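Rhusiopathiae surface protein B (Erysipelothrix rhusiopathiae, PDB 3V10) probably binds collagen as a peptidoglycan-anchored surface adhesin, this chain being its collagen-binding region of two immunoglobulin-like domains. Local coordinates at residues L32-M37 with I97-M102; V43-G48 with E109-T114; K235-I240 with K253-K258. All blocks are in the same frame, centred on the assembly; numbering follows the deposited sequence.

Interaction 1. Residues L32-M37 with I97-M102; sequences LAFSDM and IHFEFM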
loop_
_atom_site.group_PDB
_atom_site.type_symbol
_atom_site.label_atom_id
_atom_site.label_comp_id
_atom_site.label_asym_id
_atom_site.label_seq_id
_atom_site.Cartn_x
_atom_site.Cartn_y
_atom_site.Cartn_z
ATOM N N LEU A 32 -2.354 12.817 -12.795
ATOM C CA LEU A 32 -2.918 14.073 -13.263
ATOM C C LEU A 32 -1.835 15.014 -13.780
ATOM O O LEU A 32 -0.758 15.127 -13.197
ATOM C CB LEU A 32 -3.687 14.733 -12.110
ATOM C CG LEU A 32 -4.419 16.052 -12.342
ATOM C CD1 LEU A 32 -5.630 15.824 -13.241
ATOM C CD2 LEU A 32 -4.853 16.625 -10.995
ATOM N N ALA A 33 -2.126 15.686 -14.887
ATOM C CA ALA A 33 -1.191 16.629 -15.472
ATOM C C ALA A 33 -1.918 17.946 -15.690
ATOM O O ALA A 33 -3.110 17.958 -15.985
ATOM C CB ALA A 33 -0.662 16.094 -16.802
ATOM N N PHE A 34 -1.204 19.052 -15.531
ATOM C CA PHE A 34 -1.797 20.364 -15.745
ATOM C C PHE A 34 -0.778 21.349 -16.300
ATOM O O PHE A 34 0.422 21.064 -16.353
ATOM C CB PHE A 34 -2.418 20.891 -14.439
ATOM C CG PHE A 34 -1.431 21.112 -13.332
ATOM C CD1 PHE A 34 -0.816 22.348 -13.168
ATOM C CD2 PHE A 34 -1.116 20.082 -12.449
ATOM C CE1 PHE A 34 0.097 22.556 -12.142
ATOM C CE2 PHE A 34 -0.202 20.279 -11.420
ATOM C CZ PHE A 34 0.404 21.522 -11.266
ATOM N N SER A 35 -1.260 22.502 -16.748
ATOM C CA SER A 35 -0.375 23.519 -17.287
ATOM C C SER A 35 -1.062 24.868 -17.197
ATOM O O SER A 35 -2.209 24.960 -16.755
ATOM C CB SER A 35 -0.024 23.210 -18.743
ATOM O OG SER A 35 -1.187 23.232 -19.553
ATOM N N ASP A 36 -0.359 25.913 -17.615
ATOM C CA ASP A 36 -0.903 27.260 -17.578
ATOM C C ASP A 36 -1.756 27.619 -18.794
ATOM O O ASP A 36 -1.937 28.797 -19.098
ATOM C CB ASP A 36 0.226 28.282 -17.422
ATOM C CG ASP A 36 1.361 28.054 -18.401
ATOM O OD1 ASP A 36 1.130 27.431 -19.457
ATOM O OD2 ASP A 36 2.483 28.511 -18.114
ATOM N N MET A 37 -2.264 26.610 -19.498
ATOM C CA MET A 37 -3.129 26.861 -20.651
ATOM C C MET A 37 -4.551 26.512 -20.234
ATOM O O MET A 37 -4.876 25.343 -20.013
ATOM C CB MET A 37 -2.729 26.002 -21.856
ATOM C CG MET A 37 -1.477 26.459 -22.589
ATOM S SD MET A 37 -1.450 28.227 -22.984
ATOM C CE MET A 37 -2.896 28.437 -23.881
ATOM N N ILE A 97 -7.552 16.353 -1.335
ATOM C CA ILE A 97 -6.145 16.691 -1.544
ATOM C C ILE A 97 -6.089 18.123 -2.064
ATOM O O ILE A 97 -6.742 18.455 -3.057
ATOM C CB ILE A 97 -5.485 15.760 -2.585
ATOM C CG1 ILE A 97 -5.857 14.303 -2.304
ATOM C CG2 ILE A 97 -3.976 15.944 -2.549
ATOM C CD1 ILE A 97 -5.390 13.799 -0.968
ATOM N N HIS A 98 -5.303 18.959 -1.394
ATOM C CA HIS A 98 -5.183 20.370 -1.737
ATOM C C HIS A 98 -3.832 20.695 -2.359
ATOM O O HIS A 98 -2.793 20.278 -1.853
ATOM C CB HIS A 98 -5.377 21.209 -0.459
ATOM C CG HIS A 98 -5.380 22.694 -0.677
ATOM N ND1 HIS A 98 -6.455 23.370 -1.214
ATOM C CD2 HIS A 98 -4.457 23.641 -0.376
ATOM C CE1 HIS A 98 -6.198 24.667 -1.229
ATOM N NE2 HIS A 98 -4.992 24.858 -0.726
ATOM N N PHE A 99 -3.847 21.418 -3.472
ATOM C CA PHE A 99 -2.599 21.830 -4.099
ATOM C C PHE A 99 -2.567 23.349 -4.097
ATOM O O PHE A 99 -3.539 23.986 -4.497
ATOM C CB PHE A 99 -2.489 21.322 -5.539
ATOM C CG PHE A 99 -1.277 21.846 -6.268
ATOM C CD1 PHE A 99 -1.285 23.115 -6.846
ATOM C CD2 PHE A 99 -0.113 21.090 -6.340
ATOM C CE1 PHE A 99 -0.156 23.624 -7.479
ATOM C CE2 PHE A 99 1.031 21.591 -6.976
ATOM C CZ PHE A 99 1.006 22.861 -7.546
ATOM N N GLU A 100 -1.459 23.924 -3.638
ATOM C CA GLU A 100 -1.306 25.375 -3.599
ATOM C C GLU A 100 0.041 25.794 -4.179
ATOM O O GLU A 100 1.068 25.174 -3.902
ATOM C CB GLU A 100 -1.430 25.889 -2.156
ATOM C CG GLU A 100 -1.165 27.384 -2.002
ATOM C CD GLU A 100 -1.249 27.852 -0.557
ATOM O OE1 GLU A 100 -0.624 27.206 0.311
ATOM O OE2 GLU A 100 -1.928 28.867 -0.289
ATOM N N PHE A 101 0.025 26.838 -5.002
ATOM C CA PHE A 101 1.241 27.358 -5.608
ATOM C C PHE A 101 1.992 28.196 -4.577
ATOM O O PHE A 101 1.389 28.984 -3.854
ATOM C CB PHE A 101 0.888 28.224 -6.823
ATOM C CG PHE A 101 0.446 27.435 -8.026
ATOM C CD1 PHE A 101 1.382 26.823 -8.851
ATOM C CD2 PHE A 101 -0.906 27.304 -8.332
ATOM C CE1 PHE A 101 0.984 26.092 -9.966
ATOM C CE2 PHE A 101 -1.317 26.571 -9.448
ATOM C CZ PHE A 101 -0.368 25.965 -10.267
ATOM N N MET A 102 3.308 28.025 -4.514
ATOM C CA MET A 102 4.130 28.770 -3.567
ATOM C C MET A 102 4.734 30.014 -4.215
ATOM O O MET A 102 4.637 30.204 -5.427
ATOM C CB MET A 102 5.240 27.872 -3.005
ATOM C CG MET A 102 4.740 26.734 -2.110
ATOM S SD MET A 102 3.997 27.284 -0.537
ATOM C CE MET A 102 2.280 27.256 -0.933
#
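Phe34 points the edge of its ring at the face of Phe99. The pair is T-shaped, with ring centroids 5.5 Å apart and planes at 66°. The nearest atoms are Phe34 CZ and Phe99 CZ, 4.0 Å apart. Phe34 CE1 also reaches Phe101 CZ, at 3.9 Å. Phe34 thus fits against two rings of the facing strand with the far end of its own. Its CG sits between the backbone N and the carbonyl carbon (chi1 63°), and this sends the ring across from strand 28-35 toward strand 96-101. Phe99 and Phe101, on the same strand, also pack together. Phe99 CE1 lies 3.5 Å above the centre of the Phe101 ring. The CA atoms of Phe34 and Phe99 are 11.8 Å apart, so side chains rather than backbone bonds join these strands, as in the core of an immunoglobulin-like beta sandwich. Phe51 extends the cluster, stacking on Phe99 and meeting Phe34 edge to face. Ile115 of strand 112-123 touches both Phe34 and Phe99. The contact across the segments is entirely apolar and buried. Its cohesion probably comes from dispersion, exclusion of water and the weak electrostatics of aromatic C-H groups directed at a ring face.

Interaction 2. Residues V43-G48 with E109-T114; sequences VKFKPG and ENVTGT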
loop_
_atom_site.group_PDB
_atom_site.type_symbol
_atom_site.label_atom_id
_atom_site.label_comp_id
_atom_site.label_asym_id
_atom_site.label_seq_id
_atom_site.Cartn_x
_atom_site.Cartn_y
_atom_site.Cartn_z
ATOM N N VAL A 43 -2.619 31.556 -18.684
ATOM C CA VAL A 43 -2.882 32.105 -17.359
ATOM C C VAL A 43 -1.547 32.217 -16.632
ATOM O O VAL A 43 -0.580 31.550 -16.989
ATOM C CB VAL A 43 -3.831 31.206 -16.508
ATOM C CG1 VAL A 43 -5.122 30.948 -17.258
ATOM C CG2 VAL A 43 -3.129 29.896 -16.137
ATOM N N LYS A 44 -1.502 33.053 -15.601
ATOM C CA LYS A 44 -0.291 33.252 -14.812
ATOM C C LYS A 44 -0.589 32.801 -13.372
ATOM O O LYS A 44 -1.308 33.483 -12.637
ATOM C CB LYS A 44 0.077 34.745 -14.843
ATOM C CG LYS A 44 1.567 35.085 -14.668
ATOM C CD LYS A 44 2.331 35.208 -16.026
ATOM C CE LYS A 44 2.475 33.862 -16.781
ATOM N NZ LYS A 44 1.435 33.454 -17.797
ATOM N N PHE A 45 -0.048 31.651 -12.982
ATOM C CA PHE A 45 -0.275 31.151 -11.630
ATOM C C PHE A 45 0.421 32.064 -10.640
ATOM O O PHE A 45 1.564 32.476 -10.854
ATOM C CB PHE A 45 0.227 29.714 -11.502
ATOM C CG PHE A 45 -0.571 28.726 -12.312
ATOM C CD1 PHE A 45 -1.953 28.637 -12.156
ATOM C CD2 PHE A 45 0.057 27.875 -13.216
ATOM C CE1 PHE A 45 -2.697 27.710 -12.891
ATOM C CE2 PHE A 45 -0.680 26.946 -13.953
ATOM C CZ PHE A 45 -2.058 26.864 -13.790
ATOM N N LYS A 46 -0.297 32.391 -9.568
ATOM C CA LYS A 46 0.199 33.277 -8.523
ATOM C C LYS A 46 0.279 32.533 -7.198
ATOM O O LYS A 46 -0.503 31.613 -6.945
ATOM C CB LYS A 46 -0.758 34.453 -8.338
ATOM C CG LYS A 46 -1.121 35.199 -9.611
ATOM C CD LYS A 46 0.059 35.972 -10.158
ATOM C CE LYS A 46 -0.366 36.806 -11.356
ATOM N NZ LYS A 46 0.730 37.672 -11.857
ATOM N N PRO A 47 1.217 32.933 -6.326
ATOM C CA PRO A 47 1.339 32.264 -5.028
ATOM C C PRO A 47 -0.026 32.286 -4.346
ATOM O O PRO A 47 -0.654 33.337 -4.246
ATOM C CB PRO A 47 2.360 33.125 -4.294
ATOM C CG PRO A 47 3.219 33.643 -5.400
ATOM C CD PRO A 47 2.213 34.007 -6.463
ATOM N N GLY A 48 -0.490 31.128 -3.887
ATOM C CA GLY A 48 -1.783 31.075 -3.233
ATOM C C GLY A 48 -2.877 30.476 -4.102
ATOM O O GLY A 48 -3.872 29.973 -3.578
ATOM N N GLU A 109 7.986 31.278 -16.650
ATOM C CA GLU A 109 7.169 31.802 -17.730
ATOM C C GLU A 109 6.080 30.799 -18.059
ATOM O O GLU A 109 4.907 31.132 -18.002
ATOM C CB GLU A 109 8.031 32.051 -18.970
ATOM C CG GLU A 109 8.969 33.251 -18.851
ATOM C CD GLU A 109 9.784 33.490 -20.114
ATOM O OE1 GLU A 109 10.636 32.638 -20.453
ATOM O OE2 GLU A 109 9.568 34.532 -20.771
ATOM N N ASN A 110 6.462 29.570 -18.398
ATOM C CA ASN A 110 5.480 28.540 -18.729
ATOM C C ASN A 110 5.480 27.464 -17.659
ATOM O O ASN A 110 6.488 26.814 -17.421
ATOM C CB ASN A 110 5.784 27.915 -20.093
ATOM C CG ASN A 110 5.706 28.921 -21.225
ATOM O OD1 ASN A 110 6.634 29.694 -21.449
ATOM N ND2 ASN A 110 4.588 28.925 -21.935
ATOM N N VAL A 111 4.335 27.267 -17.021
ATOM C CA VAL A 111 4.225 26.290 -15.951
ATOM C C VAL A 111 3.442 25.031 -16.327
ATOM O O VAL A 111 2.340 25.104 -16.868
ATOM C CB VAL A 111 3.566 26.942 -14.714
ATOM C CG1 VAL A 111 3.490 25.951 -13.569
ATOM C CG2 VAL A 111 4.354 28.181 -14.309
ATOM N N THR A 112 4.035 23.878 -16.048
ATOM C CA THR A 112 3.398 22.592 -16.301
ATOM C C THR A 112 3.699 21.746 -15.073
ATOM O O THR A 112 4.588 22.080 -14.289
ATOM C CB THR A 112 3.990 21.874 -17.526
ATOM O OG1 THR A 112 5.390 21.647 -17.316
ATOM C CG2 THR A 112 3.791 22.709 -18.790
ATOM N N GLY A 113 2.960 20.662 -14.897
ATOM C CA GLY A 113 3.208 19.802 -13.753
ATOM C C GLY A 113 2.416 18.514 -13.797
ATOM O O GLY A 113 1.465 18.371 -14.567
ATOM N N THR A 114 2.827 17.576 -12.952
ATOM C CA THR A 114 2.203 16.271 -12.881
ATOM C C THR A 114 2.044 15.863 -11.422
ATOM O O THR A 114 2.863 16.211 -10.572
ATOM C CB THR A 114 3.077 15.220 -13.597
ATOM O OG1 THR A 114 3.573 15.766 -14.830
ATOM C CG2 THR A 114 2.264 13.973 -13.907
#
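Glu109 meets Lys44 through its backbone; its side chain starts away from Lys44, and the residue is exposed. Glu109 O lies 3.9 Å from Lys44 CE, a loose contact at the surface. Lys44 NZ is 4.2 Å from the same Glu109 O, too far for a bond. The Lys44 chain is bent at chi2, chi3 and chi4 and curls back on its own loop. This brings NZ to Val43 O, where it makes a hydrogen bond of 2.9 Å. The amine sits well above the carbonyl plane, 58° out of it, with a C=O...N angle of 106°. Two residues on from Glu109, Val111 turns inward and is buried. Its CB lies 3.9 Å from Phe45 CD2, at the edge of the ring and in its plane. CG1 of Val111 is anti to the backbone N (chi1 -178°) and touches the same Phe45 CD2 at 4.0 Å. The Phe45 ring is also packed from its own loop, with Val43 CG2 3.9 Å above one face and offset toward the rim. Phe101 stacks with this ring, and Tyr4 meets it edge to face. From Thr112 the chain enters strand 112-123. The loop before strand 50-54 thus packs against the chain leading into that strand. The chemistry is split. Val111 and Phe45 give apolar burial, while Lys44 directs its ammonium to Val43 O of its own loop, and any attraction to Glu109 O is at most weak.

Interaction 3. Residues K235-I240 with K253-K258; sequences KEYGTI and KEKAAK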
loop_
_atom_site.group_PDB
_atom_site.type_symbol
_atom_site.label_atom_id
_atom_site.label_comp_id
_atom_site.label_asym_id
_atom_site.label_seq_id
_atom_site.Cartn_x
_atom_site.Cartn_y
_atom_site.Cartn_z
ATOM N N LYS A 235 12.065 -18.202 23.159
ATOM C CA LYS A 235 12.242 -18.907 24.425
ATOM C C LYS A 235 11.277 -20.069 24.631
ATOM O O LYS A 235 11.543 -20.958 25.445
ATOM C CB LYS A 235 12.092 -17.936 25.602
ATOM C CG LYS A 235 13.074 -16.774 25.604
ATOM C CD LYS A 235 12.984 -15.972 26.904
ATOM C CE LYS A 235 11.599 -15.368 27.119
ATOM N NZ LYS A 235 11.260 -14.363 26.077
ATOM N N GLU A 236 10.170 -20.080 23.894
ATOM C CA GLU A 236 9.170 -21.129 24.071
ATOM C C GLU A 236 8.798 -21.994 22.870
ATOM O O GLU A 236 8.618 -23.204 23.014
ATOM C CB GLU A 236 7.872 -20.521 24.611
ATOM C CG GLU A 236 7.976 -19.832 25.957
ATOM C CD GLU A 236 6.641 -19.267 26.408
ATOM O OE1 GLU A 236 6.086 -18.398 25.699
ATOM O OE2 GLU A 236 6.143 -19.697 27.469
ATOM N N TYR A 237 8.678 -21.390 21.691
ATOM C CA TYR A 237 8.236 -22.144 20.520
ATOM C C TYR A 237 9.217 -22.450 19.399
ATOM O O TYR A 237 8.998 -23.377 18.625
ATOM C CB TYR A 237 7.006 -21.463 19.923
ATOM C CG TYR A 237 5.895 -21.258 20.921
ATOM C CD1 TYR A 237 5.904 -20.171 21.798
ATOM C CD2 TYR A 237 4.849 -22.174 21.018
ATOM C CE1 TYR A 237 4.895 -20.006 22.748
ATOM C CE2 TYR A 237 3.838 -22.017 21.965
ATOM C CZ TYR A 237 3.868 -20.935 22.824
ATOM O OH TYR A 237 2.872 -20.792 23.760
ATOM N N GLY A 238 10.287 -21.681 19.288
ATOM C CA GLY A 238 11.227 -21.949 18.222
ATOM C C GLY A 238 12.322 -20.916 18.133
ATOM O O GLY A 238 12.735 -20.359 19.146
ATOM N N THR A 239 12.787 -20.658 16.916
ATOM C CA THR A 239 13.856 -19.695 16.709
ATOM C C THR A 239 13.594 -18.818 15.495
ATOM O O THR A 239 13.259 -19.306 14.415
ATOM C CB THR A 239 15.219 -20.398 16.497
ATOM O OG1 THR A 239 15.468 -21.318 17.569
ATOM C CG2 THR A 239 16.351 -19.368 16.453
ATOM N N ILE A 240 13.739 -17.515 15.688
ATOM C CA ILE A 240 13.581 -16.562 14.603
ATOM C C ILE A 240 14.894 -15.799 14.544
ATOM O O ILE A 240 15.339 -15.232 15.544
ATOM C CB ILE A 240 12.430 -15.581 14.862
ATOM C CG1 ILE A 240 11.091 -16.306 14.719
ATOM C CG2 ILE A 240 12.508 -14.414 13.885
ATOM C CD1 ILE A 240 9.886 -15.436 15.034
ATOM N N LYS A 253 9.078 -29.790 15.508
ATOM C CA LYS A 253 7.886 -30.603 15.288
ATOM C C LYS A 253 6.822 -30.563 16.410
ATOM O O LYS A 253 5.644 -30.342 16.121
ATOM C CB LYS A 253 8.315 -32.051 15.015
ATOM C CG LYS A 253 7.169 -33.014 14.804
ATOM C CD LYS A 253 7.681 -34.438 14.643
ATOM C CE LYS A 253 6.548 -35.440 14.456
ATOM N NZ LYS A 253 7.067 -36.844 14.407
ATOM N N GLU A 254 7.230 -30.762 17.670
ATOM C CA GLU A 254 6.284 -30.758 18.810
ATOM C C GLU A 254 5.628 -29.402 19.065
ATOM O O GLU A 254 4.522 -29.332 19.591
ATOM C CB GLU A 254 6.938 -31.216 20.152
ATOM C CG GLU A 254 8.310 -31.930 20.118
ATOM C CD GLU A 254 8.288 -33.262 19.378
ATOM O OE1 GLU A 254 7.179 -33.770 19.118
ATOM O OE2 GLU A 254 9.366 -33.806 19.039
ATOM N N LYS A 255 6.326 -28.325 18.728
ATOM C CA LYS A 255 5.791 -26.982 18.928
ATOM C C LYS A 255 4.880 -26.538 17.788
ATOM O O LYS A 255 3.947 -25.763 17.986
ATOM C CB LYS A 255 6.941 -25.978 19.107
ATOM C CG LYS A 255 7.717 -26.168 20.404
ATOM C CD LYS A 255 6.805 -26.091 21.636
ATOM C CE LYS A 255 7.607 -26.146 22.930
ATOM N NZ LYS A 255 8.448 -27.371 23.002
ATOM N N ALA A 256 5.147 -27.045 16.592
ATOM C CA ALA A 256 4.357 -26.701 15.417
ATOM C C ALA A 256 3.043 -27.465 15.392
ATOM O O ALA A 256 2.046 -26.983 14.858
ATOM C CB ALA A 256 5.158 -26.997 14.148
ATOM N N ALA A 257 3.046 -28.648 15.992
ATOM C CA ALA A 257 1.860 -29.505 16.033
ATOM C C ALA A 257 0.562 -28.802 16.421
ATOM O O ALA A 257 0.463 -28.177 17.482
ATOM C CB ALA A 257 2.103 -30.678 16.978
ATOM N N LYS A 258 -0.427 -28.923 15.540
ATOM C CA LYS A 258 -1.758 -28.360 15.739
ATOM C C LYS A 258 -1.778 -26.907 16.214
ATOM O O LYS A 258 -2.700 -26.484 16.912
ATOM C CB LYS A 258 -2.520 -29.251 16.724
ATOM C CG LYS A 258 -2.495 -30.721 16.321
ATOM C CD LYS A 258 -3.130 -31.627 17.366
ATOM C CE LYS A 258 -3.061 -33.083 16.922
ATOM N NZ LYS A 258 -3.679 -34.013 17.912
#
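Lys255 gives up the most surface here, and it does so with its aliphatic chain. It leaves the short helix 253-256 toward the turn at Glu236 and Tyr237, and its methylenes run past two successive backbone carbonyls. CB is 3.4 Å from Tyr237 O, and CG is 3.5 Å from that same Tyr237 O. Further out, CE comes within 3.1 Å of Glu236 O. CG lies anti to the carbonyl carbon of Lys255 (chi1 -68°), and bends at chi2 and chi4 fold the chain along the turn. NZ stays 4.2 Å from Glu236 O, so the ammonium group does not bond to that carbonyl. Tyr237 adds its ring, approached obliquely by Lys255 CD, which is 4.4 Å from Tyr237 CD2. The phenol end has a different role: OH bonds to Lys226 NZ, and the ring also touches Val219 and Ile228. Glu236 takes part through its carbonyl, as its carboxylate end leads away from Lys255. The chain leaves Tyr237 into the hairpin of strands 239-243 and 246-251 and returns to helix 253-256, so the contact lies at the open end of that hairpin. CE, polarised by the ammonium, could make a weak C-H...O contact with Glu236 O. Tyr237 O is buried with no partner in the model. Across this contact CB and CG cover it as apolar packing, probably at a modest cost.

Interactions 1 and 2 share one Ig-like domain. Both reach the same sheet, in which strands 28-35 and 112-123 are neighbours. Their centres are 7 Å apart and they touch directly. Asp36 OD2 probably bonds to Val111 N, and Phe101 O to Gly48 N. Interaction 1 is core, all phenylalanine. Interaction 2 lies at the domain's end, half buried, with a lysine at its margin. Between these two, apolar burial gives way to mixed chemistry toward the surface. Interaction 3 is separate. It belongs to the other domain, with its centre about 56 and 61 Å from those of interactions 1 and 2. It is a surface contact and has no aromatic pair.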